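Local coordinates for 11R-lipoxygenase (Gersemia fruticosa, PDB 3VF1), which is a calcium-dependent, non-heme iron lipoxygenase that probably inserts molecular oxygen into polyunsaturated fatty acids, forming hydroperoxides of R configuration at carbon 11, at residues K671-R676 with L687-V692; N501-F506 with K640-Y645. All coordinates share one frame; numbering follows the deposited sequence.

Contact 1: residues K671-R676 with L687-V692; sequences KQITER and LIPGHV
In the lipoxygenase fold the chain's C-terminal tail runs back to the catalytic iron, and here I673, near the end of helix 653-676, packs on L687, I688 and P689 of the tail that leads to the iron ligand I698. The isoleucine serves the contact with both branches. With chi1 at -67°, CG1 lies anti to the carbonyl carbon and CG2 anti to the backbone N; I673 CG2 lies 3.6 Å from I688 CG1 and 4.2 Å from I688 CD1, the two side chains crossing obliquely. Its CG1 branch is extended (chi2 172°), which carries CD1 onto the tail backbone: I673 CD1 rests 3.6 Å from L687 O, a van der Waals contact of a methyl with a carbonyl oxygen, and 4.4 Å from P689 CD at the proline ring. No hydrogen bond joins the segments; the contact is one of van der Waals packing. Behind the contact the tail coils into a short 3-10 segment, in which V692 N bonds to P689 O at 3.1 Å, and I688 CB lies over one face of the H691 ring, offset toward its rim. Shortening I673 to an alanine removes both CG2 and CD1, which would probably leave a gap against I688 CG1 and the L687 carbonyl and let the I688 side chain turn more freely. Among the neighbours, helix 491-514 flanks the contact, touching I673 through D495 and L687 through L499, while R676 NH1 is salt-bridged to D495. P689 also packs on L666 and T670 of helix 653-676, and L687 reaches C573 and A577 of helix 557-579, leaving the tail wedged between these helices.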
# COMPACT_ATOMS: atom_id res chain seq x y z
N LYS A 671 5.10 -20.17 9.17
CA LYS A 671 5.95 -21.31 9.49
C LYS A 671 6.80 -21.74 8.29
O LYS A 671 7.97 -22.08 8.45
CB LYS A 671 5.09 -22.47 9.99
CG LYS A 671 5.86 -23.74 10.30
CD LYS A 671 5.01 -24.70 11.14
CE LYS A 671 5.65 -26.08 11.24
NZ LYS A 671 5.54 -26.84 9.96
N GLN A 672 6.21 -21.72 7.10
CA GLN A 672 6.95 -22.07 5.88
C GLN A 672 8.09 -21.09 5.65
O GLN A 672 9.24 -21.49 5.46
CB GLN A 672 6.02 -22.06 4.67
CG GLN A 672 5.03 -23.21 4.61
CD GLN A 672 4.30 -23.27 3.29
OE1 GLN A 672 4.92 -23.21 2.22
NE2 GLN A 672 2.97 -23.38 3.34
N ILE A 673 7.76 -19.80 5.65
CA ILE A 673 8.74 -18.75 5.40
C ILE A 673 9.89 -18.84 6.39
O ILE A 673 11.05 -18.65 6.03
CB ILE A 673 8.10 -17.36 5.50
CG1 ILE A 673 7.10 -17.16 4.35
CG2 ILE A 673 9.17 -16.27 5.47
CD1 ILE A 673 6.28 -15.89 4.46
N THR A 674 9.56 -19.13 7.64
CA THR A 674 10.57 -19.23 8.69
C THR A 674 11.52 -20.39 8.43
O THR A 674 12.73 -20.26 8.59
CB THR A 674 9.92 -19.41 10.07
OG1 THR A 674 9.22 -18.21 10.44
CG2 THR A 674 10.97 -19.71 11.13
N GLU A 675 10.97 -21.53 8.03
CA GLU A 675 11.78 -22.71 7.77
C GLU A 675 12.71 -22.50 6.58
O GLU A 675 13.85 -22.96 6.58
CB GLU A 675 10.88 -23.93 7.54
CG GLU A 675 10.20 -24.43 8.81
CD GLU A 675 9.26 -25.59 8.55
OE1 GLU A 675 8.81 -25.75 7.40
OE2 GLU A 675 8.97 -26.33 9.51
N ARG A 676 12.23 -21.79 5.56
CA ARG A 676 13.05 -21.49 4.39
C ARG A 676 14.16 -20.51 4.76
O ARG A 676 15.30 -20.65 4.32
CB ARG A 676 12.20 -20.89 3.27
CG ARG A 676 13.01 -20.49 2.05
CD ARG A 676 12.29 -19.44 1.24
NE ARG A 676 12.13 -18.19 1.98
CZ ARG A 676 11.27 -17.23 1.65
NH1 ARG A 676 10.48 -17.37 0.59
NH2 ARG A 676 11.19 -16.13 2.39
N LEU A 687 7.21 -10.41 3.72
CA LEU A 687 5.87 -10.94 3.50
C LEU A 687 5.48 -11.96 4.58
O LEU A 687 4.54 -12.73 4.40
CB LEU A 687 5.75 -11.56 2.11
CG LEU A 687 5.63 -10.55 0.96
CD1 LEU A 687 5.54 -11.26 -0.37
CD2 LEU A 687 4.43 -9.64 1.17
N ILE A 688 6.21 -11.96 5.68
CA ILE A 688 5.78 -12.70 6.86
C ILE A 688 4.50 -12.03 7.36
O ILE A 688 4.52 -10.84 7.68
CB ILE A 688 6.84 -12.68 7.97
CG1 ILE A 688 8.06 -13.50 7.54
CG2 ILE A 688 6.27 -13.22 9.27
CD1 ILE A 688 9.23 -13.41 8.50
N PRO A 689 3.39 -12.79 7.41
CA PRO A 689 2.08 -12.21 7.74
C PRO A 689 2.11 -11.29 8.96
O PRO A 689 1.47 -10.23 8.94
CB PRO A 689 1.22 -13.44 8.03
CG PRO A 689 1.84 -14.52 7.20
CD PRO A 689 3.32 -14.24 7.20
N GLY A 690 2.85 -11.68 9.99
CA GLY A 690 2.96 -10.87 11.19
C GLY A 690 3.66 -9.54 10.98
O GLY A 690 3.63 -8.68 11.86
N HIS A 691 4.30 -9.38 9.83
CA HIS A 691 4.99 -8.14 9.49
C HIS A 691 4.22 -7.31 8.46
O HIS A 691 4.63 -6.20 8.13
CB HIS A 691 6.39 -8.44 8.93
CG HIS A 691 7.31 -9.11 9.91
ND1 HIS A 691 8.64 -9.30 9.65
CD2 HIS A 691 7.08 -9.63 11.14
CE1 HIS A 691 9.21 -9.91 10.68
NE2 HIS A 691 8.28 -10.12 11.60
N VAL A 692 3.11 -7.85 7.95
CA VAL A 692 2.36 -7.20 6.89
C VAL A 692 1.13 -6.47 7.43
O VAL A 692 0.18 -7.10 7.87
CB VAL A 692 1.87 -8.22 5.84
CG1 VAL A 692 1.09 -7.53 4.73
CG2 VAL A 692 3.05 -9.00 5.26

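Contact 2: residues N501-F506 with K640-Y645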
# COMPACT_ATOMS: atom_id res chain seq x y z
N ASN A 501 -3.23 -16.83 -2.61
CA ASN A 501 -4.15 -17.97 -2.58
C ASN A 501 -4.88 -18.09 -1.24
O ASN A 501 -6.03 -18.52 -1.20
CB ASN A 501 -3.39 -19.26 -2.88
CG ASN A 501 -3.02 -19.39 -4.34
OD1 ASN A 501 -3.80 -19.02 -5.23
ND2 ASN A 501 -1.83 -19.92 -4.61
N VAL A 502 -4.21 -17.70 -0.16
CA VAL A 502 -4.83 -17.74 1.16
C VAL A 502 -5.84 -16.61 1.32
O VAL A 502 -6.88 -16.80 1.95
CB VAL A 502 -3.77 -17.65 2.28
CG1 VAL A 502 -4.33 -16.97 3.51
CG2 VAL A 502 -3.25 -19.04 2.62
N ILE A 503 -5.54 -15.45 0.75
CA ILE A 503 -6.46 -14.32 0.79
C ILE A 503 -7.65 -14.57 -0.14
O ILE A 503 -8.77 -14.17 0.16
CB ILE A 503 -5.76 -13.01 0.37
CG1 ILE A 503 -4.79 -12.57 1.47
CG2 ILE A 503 -6.79 -11.92 0.13
CD1 ILE A 503 -3.90 -11.41 1.06
N HIS A 504 -7.39 -15.21 -1.27
CA HIS A 504 -8.46 -15.53 -2.21
C HIS A 504 -9.45 -16.49 -1.56
O HIS A 504 -10.66 -16.38 -1.77
CB HIS A 504 -7.90 -16.15 -3.48
CG HIS A 504 -8.94 -16.44 -4.52
ND1 HIS A 504 -9.64 -17.63 -4.56
CD2 HIS A 504 -9.40 -15.69 -5.55
CE1 HIS A 504 -10.49 -17.60 -5.58
NE2 HIS A 504 -10.36 -16.43 -6.19
N GLN A 505 -8.94 -17.43 -0.78
CA GLN A 505 -9.78 -18.39 -0.08
C GLN A 505 -10.65 -17.68 0.95
O GLN A 505 -11.84 -17.97 1.08
CB GLN A 505 -8.92 -19.46 0.60
CG GLN A 505 -9.73 -20.58 1.22
CD GLN A 505 -10.55 -21.34 0.19
OE1 GLN A 505 -10.02 -21.80 -0.81
NE2 GLN A 505 -11.85 -21.45 0.44
N PHE A 506 -10.06 -16.75 1.69
CA PHE A 506 -10.78 -16.01 2.72
C PHE A 506 -11.91 -15.18 2.12
O PHE A 506 -13.04 -15.23 2.59
CB PHE A 506 -9.83 -15.11 3.50
CG PHE A 506 -10.53 -14.13 4.41
CD1 PHE A 506 -11.33 -14.58 5.44
CD2 PHE A 506 -10.37 -12.77 4.23
CE1 PHE A 506 -11.97 -13.69 6.27
CE2 PHE A 506 -11.01 -11.87 5.07
CZ PHE A 506 -11.82 -12.33 6.09
N LYS A 640 -2.24 -2.88 13.08
CA LYS A 640 -2.83 -4.22 13.06
C LYS A 640 -2.37 -4.95 11.80
O LYS A 640 -2.60 -4.49 10.69
CB LYS A 640 -4.36 -4.13 13.09
CG LYS A 640 -4.91 -3.47 14.34
CD LYS A 640 -4.67 -4.33 15.58
CE LYS A 640 -4.69 -3.51 16.85
NZ LYS A 640 -5.91 -2.67 16.99
N PHE A 641 -1.73 -6.10 11.99
CA PHE A 641 -1.13 -6.83 10.89
C PHE A 641 -2.11 -7.82 10.27
O PHE A 641 -3.20 -8.05 10.79
CB PHE A 641 0.15 -7.52 11.35
CG PHE A 641 1.23 -6.56 11.78
CD1 PHE A 641 1.94 -5.83 10.83
CD2 PHE A 641 1.51 -6.37 13.12
CE1 PHE A 641 2.92 -4.94 11.22
CE2 PHE A 641 2.49 -5.48 13.51
CZ PHE A 641 3.19 -4.76 12.56
N LEU A 642 -1.71 -8.41 9.14
CA LEU A 642 -2.62 -9.20 8.32
C LEU A 642 -3.33 -10.28 9.12
O LEU A 642 -2.69 -11.14 9.73
CB LEU A 642 -1.86 -9.84 7.15
CG LEU A 642 -2.74 -10.50 6.09
CD1 LEU A 642 -3.69 -9.48 5.46
CD2 LEU A 642 -1.89 -11.17 5.03
N GLY A 643 -4.66 -10.24 9.10
CA GLY A 643 -5.47 -11.24 9.77
C GLY A 643 -5.92 -10.81 11.15
O GLY A 643 -6.91 -11.33 11.68
N ASP A 644 -5.21 -9.86 11.75
CA ASP A 644 -5.57 -9.34 13.06
C ASP A 644 -6.69 -8.33 12.94
O ASP A 644 -6.46 -7.14 12.70
CB ASP A 644 -4.35 -8.70 13.74
CG ASP A 644 -4.70 -8.08 15.08
OD1 ASP A 644 -5.71 -8.48 15.69
OD2 ASP A 644 -3.95 -7.19 15.53
N TYR A 645 -7.92 -8.80 13.11
CA TYR A 645 -9.11 -7.96 12.98
C TYR A 645 -9.69 -7.64 14.35
O TYR A 645 -10.77 -8.11 14.70
CB TYR A 645 -10.16 -8.66 12.13
CG TYR A 645 -9.75 -8.88 10.69
CD1 TYR A 645 -9.30 -7.82 9.90
CD2 TYR A 645 -9.81 -10.14 10.11
CE1 TYR A 645 -8.93 -8.01 8.58
CE2 TYR A 645 -9.43 -10.34 8.79
CZ TYR A 645 -9.00 -9.27 8.03
OH TYR A 645 -8.62 -9.47 6.73
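With its CG anti to the backbone N (chi1 169°), F506 swings its ring off helix 491-514 to meet Y645, whose CG lies anti to its own carbonyl carbon (chi1 -65°). The two aromatic side chains approach from opposite directions and meet obliquely at their far ends: F506 CE2 is 3.8 Å from Y645 OH, and F506 CZ is 4.1 Å from Y645 CE2. One turn back along the helix, I503 extends its CG1 branch (chi2 171°), so that I503 CD1 comes within 4.5 Å of L642 CD2, a looser apolar touch between branch ends. L642 is the second residue of a type II beta turn from F641 to D644, closed by a bond of 2.9 Å from D644 N to F641 O, and Y645 follows directly after it. G643, at the third position of that turn, has a positive phi at which a CB would press on the carbonyl O of L642. Its carbonyl carbon lies over one face of the Y645 ring, offset toward the rim. On the helix side, F506 stacks on F662 of helix 653-676 and touches L420 of helix 416-425. I503 and L642 both lean on helix 557-579, at V568 and S572. Across the contact the packing is mostly between apolar groups, with no hydrogen bond between the segments. The phenol hydroxyl in this largely buried site meets the phenylalanine only by van der Waals contact and takes H424 as its hydrogen-bonding partner, a bond that should help fix the rotation of the hydroxyl and the placement of the ring.

The centres of contacts 1 and 2 lie 13 Å apart, and the loop 640-645 runs directly against the tail 687-692. A probable hydrogen bond of 2.6 Å links L642 N to V692 O, and the F641 side chain packs on the tail backbone, with CB 3.5 Å from V692 O. Helix 491-514 supplies one side of contact 2 and flanks contact 1; helix 653-676 supplies one side of contact 1 and flanks contact 2. Neither contact includes an iron ligand: the L687 side chain is about 9 Å from that of H575 and about 13 Å from the iron, and the L642 side chain about 11 Å from that of H575.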